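Local atomic coordinates of shikimate dehydrogenase (NADP(+)) (PDB entry 3U62), a protein that probably catalyses the reversible NADPH-linked reduction of 3-dehydroshikimate to shikimate in the biosynthesis of chorismate and the aromatic amino acids. Residues A[84-98]-A[223-236]. Residues are numbered along the deposited sequence; the frame is centred on the assembly and turned at random.
Sequences CVFRGKGYNTDWVGV and LMFYYQAMENLKIW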
loop_
_atom_site.group_PDB
_atom_site.type_symbol
_atom_site.label_atom_id
_atom_site.label_comp_id
_atom_site.label_asym_id
_atom_site.label_seq_id
_atom_site.Cartn_x
_atom_site.Cartn_y
_atom_site.Cartn_z
ATOM N N CYS A 84 1.912 -2.476 10.062
ATOM C CA CYS A 84 1.858 -1.686 11.285
ATOM C C CYS A 84 1.977 -2.593 12.502
ATOM O O CYS A 84 1.154 -3.488 12.705
ATOM C CB CYS A 84 0.562 -0.870 11.348
ATOM S SG CYS A 84 0.398 0.176 12.824
ATOM N N VAL A 85 3.012 -2.355 13.299
ATOM C CA VAL A 85 3.253 -3.128 14.511
ATOM C C VAL A 85 3.140 -2.225 15.730
ATOM O O VAL A 85 3.559 -1.067 15.695
ATOM C CB VAL A 85 4.642 -3.820 14.481
ATOM C CG1 VAL A 85 4.953 -4.502 15.811
ATOM C CG2 VAL A 85 4.708 -4.832 13.347
ATOM N N PHE A 86 2.551 -2.758 16.797
ATOM C CA PHE A 86 2.519 -2.078 18.084
ATOM C C PHE A 86 2.664 -3.086 19.216
ATOM O O PHE A 86 1.782 -3.920 19.439
ATOM C CB PHE A 86 1.236 -1.255 18.242
ATOM C CG PHE A 86 1.245 -0.321 19.428
ATOM C CD1 PHE A 86 2.330 0.523 19.667
ATOM C CD2 PHE A 86 0.155 -0.266 20.292
ATOM C CE1 PHE A 86 2.335 1.390 20.756
ATOM C CE2 PHE A 86 0.150 0.601 21.383
ATOM C CZ PHE A 86 1.242 1.431 21.614
ATOM N N ARG A 87 3.797 -3.002 19.912
ATOM C CA ARG A 87 4.081 -3.813 21.099
ATOM C C ARG A 87 3.743 -5.295 20.932
ATOM O O ARG A 87 2.955 -5.864 21.694
ATOM C CB ARG A 87 3.426 -3.194 22.339
ATOM C CG ARG A 87 4.052 -1.860 22.680
ATOM C CD ARG A 87 3.358 -1.118 23.794
ATOM N NE ARG A 87 4.164 0.044 24.158
ATOM C CZ ARG A 87 3.707 1.136 24.760
ATOM N NH1 ARG A 87 2.425 1.247 25.087
ATOM N NH2 ARG A 87 4.544 2.126 25.034
ATOM N N GLY A 88 4.344 -5.903 19.911
ATOM C CA GLY A 88 4.230 -7.337 19.676
ATOM C C GLY A 88 3.058 -7.768 18.813
ATOM O O GLY A 88 2.964 -8.937 18.433
ATOM N N LYS A 89 2.161 -6.832 18.507
ATOM C CA LYS A 89 0.978 -7.126 17.699
ATOM C C LYS A 89 1.133 -6.558 16.295
ATOM O O LYS A 89 1.622 -5.442 16.119
ATOM C CB LYS A 89 -0.289 -6.561 18.354
ATOM C CG LYS A 89 -0.460 -6.883 19.838
ATOM C CD LYS A 89 -0.697 -8.368 20.089
ATOM C CE LYS A 89 -0.713 -8.661 21.578
ATOM N NZ LYS A 89 -0.587 -10.121 21.852
ATOM N N GLY A 90 0.711 -7.337 15.300
ATOM C CA GLY A 90 0.795 -6.929 13.902
ATOM C C GLY A 90 -0.563 -6.632 13.296
ATOM O O GLY A 90 -1.537 -7.344 13.550
ATOM N N TYR A 91 -0.618 -5.575 12.490
ATOM C CA TYR A 91 -1.858 -5.127 11.868
ATOM C C TYR A 91 -1.631 -4.813 10.401
ATOM O O TYR A 91 -0.491 -4.624 9.968
ATOM C CB TYR A 91 -2.380 -3.879 12.584
ATOM C CG TYR A 91 -2.604 -4.091 14.059
ATOM C CD1 TYR A 91 -1.664 -3.667 14.997
ATOM C CD2 TYR A 91 -3.752 -4.736 14.519
ATOM C CE1 TYR A 91 -1.868 -3.870 16.356
ATOM C CE2 TYR A 91 -3.966 -4.945 15.872
ATOM C CZ TYR A 91 -3.020 -4.510 16.786
ATOM O OH TYR A 91 -3.230 -4.714 18.129
ATOM N N ASN A 92 -2.715 -4.764 9.635
ATOM C CA ASN A 92 -2.640 -4.264 8.272
ATOM C C ASN A 92 -3.552 -3.059 8.089
ATOM O O ASN A 92 -4.777 -3.170 8.188
ATOM C CB ASN A 92 -2.949 -5.358 7.248
ATOM C CG ASN A 92 -2.518 -4.979 5.839
ATOM O OD1 ASN A 92 -1.571 -5.546 5.296
ATOM N ND2 ASN A 92 -3.212 -4.014 5.243
ATOM N N THR A 93 -2.939 -1.908 7.831
ATOM C CA THR A 93 -3.677 -0.663 7.645
ATOM C C THR A 93 -3.709 -0.245 6.175
ATOM O O THR A 93 -4.398 0.714 5.817
ATOM C CB THR A 93 -3.095 0.481 8.502
ATOM O OG1 THR A 93 -1.746 0.747 8.099
ATOM C CG2 THR A 93 -3.110 0.103 9.975
ATOM N N ASP A 94 -2.965 -0.966 5.336
ATOM C CA ASP A 94 -2.951 -0.713 3.895
ATOM C C ASP A 94 -4.334 -0.876 3.269
ATOM O O ASP A 94 -4.759 -0.025 2.485
ATOM C CB ASP A 94 -1.943 -1.620 3.176
ATOM C CG ASP A 94 -0.524 -1.075 3.207
ATOM O OD1 ASP A 94 -0.338 0.143 3.425
ATOM O OD2 ASP A 94 0.417 -1.875 3.000
ATOM N N TRP A 95 -5.034 -1.958 3.617
ATOM C CA TRP A 95 -6.370 -2.209 3.070
ATOM C C TRP A 95 -7.379 -1.151 3.511
ATOM O O TRP A 95 -8.270 -0.779 2.742
ATOM C CB TRP A 95 -6.872 -3.626 3.384
ATOM C CG TRP A 95 -7.306 -3.877 4.806
ATOM C CD1 TRP A 95 -6.535 -4.360 5.821
ATOM C CD2 TRP A 95 -8.618 -3.686 5.358
ATOM N NE1 TRP A 95 -7.276 -4.476 6.971
ATOM C CE2 TRP A 95 -8.558 -4.067 6.717
ATOM C CE3 TRP A 95 -9.837 -3.221 4.839
ATOM C CZ2 TRP A 95 -9.665 -3.999 7.566
ATOM C CZ3 TRP A 95 -10.940 -3.154 5.685
ATOM C CH2 TRP A 95 -10.843 -3.543 7.035
ATOM N N VAL A 96 -7.230 -0.676 4.747
ATOM C CA VAL A 96 -8.029 0.432 5.270
ATOM C C VAL A 96 -7.758 1.691 4.447
ATOM O O VAL A 96 -8.690 2.418 4.089
ATOM C CB VAL A 96 -7.737 0.691 6.774
ATOM C CG1 VAL A 96 -8.368 1.999 7.249
ATOM C CG2 VAL A 96 -8.231 -0.474 7.625
ATOM N N GLY A 97 -6.482 1.931 4.144
ATOM C CA GLY A 97 -6.074 3.038 3.284
ATOM C C GLY A 97 -6.745 2.996 1.923
ATOM O O GLY A 97 -7.170 4.031 1.406
ATOM N N VAL A 98 -6.849 1.796 1.351
ATOM C CA VAL A 98 -7.477 1.603 0.041
ATOM C C VAL A 98 -8.987 1.864 0.092
ATOM O O VAL A 98 -9.513 2.621 -0.731
ATOM C CB VAL A 98 -7.183 0.196 -0.552
ATOM C CG1 VAL A 98 -7.867 0.017 -1.905
ATOM C CG2 VAL A 98 -5.684 -0.025 -0.698
ATOM N N LEU A 223 -3.686 9.325 -1.184
ATOM C CA LEU A 223 -4.872 9.106 -0.345
ATOM C C LEU A 223 -4.736 7.845 0.505
ATOM O O LEU A 223 -5.060 7.857 1.696
ATOM C CB LEU A 223 -6.148 9.033 -1.194
ATOM C CG LEU A 223 -6.858 10.336 -1.582
ATOM C CD1 LEU A 223 -7.902 10.054 -2.656
ATOM C CD2 LEU A 223 -7.509 11.005 -0.368
ATOM N N MET A 224 -4.261 6.766 -0.115
ATOM C CA MET A 224 -3.983 5.510 0.580
ATOM C C MET A 224 -2.987 5.733 1.717
ATOM O O MET A 224 -3.187 5.234 2.826
ATOM C CB MET A 224 -3.450 4.464 -0.404
ATOM C CG MET A 224 -3.146 3.100 0.201
ATOM S SD MET A 224 -2.384 2.000 -1.006
ATOM C CE MET A 224 -1.983 0.587 0.022
ATOM N N PHE A 225 -1.926 6.489 1.434
ATOM C CA PHE A 225 -0.920 6.827 2.438
ATOM C C PHE A 225 -1.523 7.617 3.598
ATOM O O PHE A 225 -1.256 7.321 4.764
ATOM C CB PHE A 225 0.244 7.614 1.821
ATOM C CG PHE A 225 1.252 8.075 2.834
ATOM C CD1 PHE A 225 2.276 7.229 3.248
ATOM C CD2 PHE A 225 1.160 9.344 3.402
ATOM C CE1 PHE A 225 3.204 7.642 4.199
ATOM C CE2 PHE A 225 2.079 9.766 4.355
ATOM C CZ PHE A 225 3.105 8.915 4.756
ATOM N N TYR A 226 -2.323 8.627 3.260
ATOM C CA TYR A 226 -3.008 9.479 4.230
ATOM C C TYR A 226 -3.851 8.652 5.195
ATOM O O TYR A 226 -3.739 8.810 6.413
ATOM C CB TYR A 226 -3.880 10.495 3.483
ATOM C CG TYR A 226 -4.654 11.477 4.339
ATOM C CD1 TYR A 226 -4.073 12.671 4.767
ATOM C CD2 TYR A 226 -5.986 11.234 4.685
ATOM C CE1 TYR A 226 -4.786 13.585 5.539
ATOM C CE2 TYR A 226 -6.709 12.139 5.458
ATOM C CZ TYR A 226 -6.103 13.313 5.879
ATOM O OH TYR A 226 -6.813 14.211 6.643
ATOM N N TYR A 227 -4.677 7.763 4.652
ATOM C CA TYR A 227 -5.609 7.000 5.475
ATOM C C TYR A 227 -4.976 5.836 6.239
ATOM O O TYR A 227 -5.451 5.489 7.323
ATOM C CB TYR A 227 -6.815 6.540 4.657
ATOM C CG TYR A 227 -7.772 7.660 4.307
ATOM C CD1 TYR A 227 -7.991 8.026 2.980
ATOM C CD2 TYR A 227 -8.462 8.355 5.303
ATOM C CE1 TYR A 227 -8.871 9.051 2.649
ATOM C CE2 TYR A 227 -9.343 9.382 4.987
ATOM C CZ TYR A 227 -9.545 9.723 3.658
ATOM O OH TYR A 227 -10.414 10.740 3.342
ATOM N N GLN A 228 -3.918 5.236 5.693
ATOM C CA GLN A 228 -3.182 4.215 6.450
ATOM C C GLN A 228 -2.449 4.843 7.635
ATOM O O GLN A 228 -2.386 4.248 8.710
ATOM C CB GLN A 228 -2.255 3.355 5.567
ATOM C CG GLN A 228 -1.061 4.064 4.922
ATOM C CD GLN A 228 0.171 4.128 5.816
ATOM O OE1 GLN A 228 0.497 3.176 6.528
ATOM N NE2 GLN A 228 0.870 5.258 5.768
ATOM N N ALA A 229 -1.918 6.049 7.430
ATOM C CA ALA A 229 -1.258 6.807 8.495
ATOM C C ALA A 229 -2.233 7.141 9.620
ATOM O O ALA A 229 -1.885 7.042 10.798
ATOM C CB ALA A 229 -0.631 8.075 7.938
ATOM N N MET A 230 -3.449 7.536 9.242
ATOM C CA MET A 230 -4.525 7.799 10.193
ATOM C C MET A 230 -4.808 6.565 11.048
ATOM O O MET A 230 -4.898 6.660 12.276
ATOM C CB MET A 230 -5.792 8.232 9.449
ATOM C CG MET A 230 -7.011 8.459 10.340
ATOM S SD MET A 230 -8.514 8.808 9.407
ATOM C CE MET A 230 -8.156 10.446 8.771
ATOM N N GLU A 231 -4.938 5.413 10.392
ATOM C CA GLU A 231 -5.211 4.152 11.077
ATOM C C GLU A 231 -4.051 3.733 11.986
ATOM O O GLU A 231 -4.281 3.240 13.093
ATOM C CB GLU A 231 -5.541 3.048 10.066
ATOM C CG GLU A 231 -6.201 1.802 10.666
ATOM C CD GLU A 231 -7.660 2.003 11.056
ATOM O OE1 GLU A 231 -8.298 2.973 10.555
ATOM O OE2 GLU A 231 -8.166 1.184 11.876
ATOM N N ASN A 232 -2.818 3.931 11.513
ATOM C CA ASN A 232 -1.618 3.669 12.313
ATOM C C ASN A 232 -1.651 4.418 13.636
ATOM O O ASN A 232 -1.406 3.839 14.697
ATOM C CB ASN A 232 -0.347 4.082 11.560
ATOM C CG ASN A 232 -0.091 3.251 10.317
ATOM O OD1 ASN A 232 -0.616 2.148 10.163
ATOM N ND2 ASN A 232 0.733 3.781 9.422
ATOM N N LEU A 233 -1.954 5.713 13.557
ATOM C CA LEU A 233 -1.982 6.581 14.729
ATOM C C LEU A 233 -3.101 6.209 15.696
ATOM O O LEU A 233 -2.942 6.350 16.913
ATOM C CB LEU A 233 -2.087 8.053 14.316
ATOM C CG LEU A 233 -0.876 8.659 13.595
ATOM C CD1 LEU A 233 -1.239 9.993 12.982
ATOM C CD2 LEU A 233 0.327 8.813 14.527
ATOM N N LYS A 234 -4.223 5.734 15.158
ATOM C CA LYS A 234 -5.328 5.248 15.985
ATOM C C LYS A 234 -4.928 3.982 16.746
ATOM O O LYS A 234 -5.217 3.852 17.939
ATOM C CB LYS A 234 -6.580 4.993 15.140
ATOM C CG LYS A 234 -7.280 6.254 14.656
ATOM C CD LYS A 234 -8.520 5.911 13.847
ATOM C CE LYS A 234 -9.202 7.161 13.317
ATOM N NZ LYS A 234 -10.472 6.841 12.605
ATOM N N ILE A 235 -4.263 3.063 16.046
ATOM C CA ILE A 235 -3.745 1.835 16.654
ATOM C C ILE A 235 -2.727 2.155 17.754
ATOM O O ILE A 235 -2.750 1.546 18.827
ATOM C CB ILE A 235 -3.140 0.882 15.587
ATOM C CG1 ILE A 235 -4.262 0.266 14.744
ATOM C CG2 ILE A 235 -2.298 -0.219 16.239
ATOM C CD1 ILE A 235 -3.795 -0.452 13.495
ATOM N N TRP A 236 -1.861 3.130 17.487
ATOM C CA TRP A 236 -0.831 3.542 18.438
ATOM C C TRP A 236 -1.374 4.395 19.594
ATOM O O TRP A 236 -0.642 4.713 20.536
ATOM C CB TRP A 236 0.310 4.263 17.707
ATOM C CG TRP A 236 1.077 3.379 16.749
ATOM C CD1 TRP A 236 1.238 2.025 16.834
ATOM C CD2 TRP A 236 1.803 3.793 15.580
ATOM N NE1 TRP A 236 2.008 1.567 15.792
ATOM C CE2 TRP A 236 2.373 2.630 15.010
ATOM C CE3 TRP A 236 2.034 5.033 14.965
ATOM C CZ2 TRP A 236 3.151 2.667 13.847
ATOM C CZ3 TRP A 236 2.809 5.069 13.806
ATOM C CH2 TRP A 236 3.359 3.891 13.262
#
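Thr-93 OG1 donates to Asn-232 OD1 over 2.7 Å, coming in 26° off the amide's carbonyl plane, and so ties helix 223-235 to the loop that follows the beta-hairpin 84-91 of the substrate-binding domain. On the same amide, ND2 donates to Gln-228 OE1, one helical turn back, and is hydrogen-bonded to the hydroxyl of Tyr-19 on helix 15-26, so both ends of the group are held. Shortened to an alanine, Asn-232 would lose its amide, and the Thr-93 hydroxyl would probably be left without this acceptor and Gln-228 OE1 without this donor. Asn-83, probably a shikimate ligand, accepts from the backbone N of Thr-93 through OD1, which makes Thr-93 a likely second-shell residue of that pocket, with Asn-232 behind it. Beyond Thr-93, helix 94-98 crosses at 128° and approaches to 7.4 Å between axes. Gly-97 permits this closeness: its CA lies 3.8 Å from Tyr-227 CB, and a side chain there would strike Met-224 O. Met-224, fully extended, lays its CE against Asp-94, another probable shikimate ligand, and Val-98 CG2. Toward the hairpin, Ile-235 CD1 packs on Thr-93 CG2 at 3.6 Å and its CG2 on the Tyr-91 ring. Phe-86 receives Trp-236 CA over one face, 4.2 Å from the ring centroid, while Cys-84 SG lies obliquely by the indole. Trp-236 NE1 donates to Val-85 O at 3.1 Å, from above the carbonyl plane.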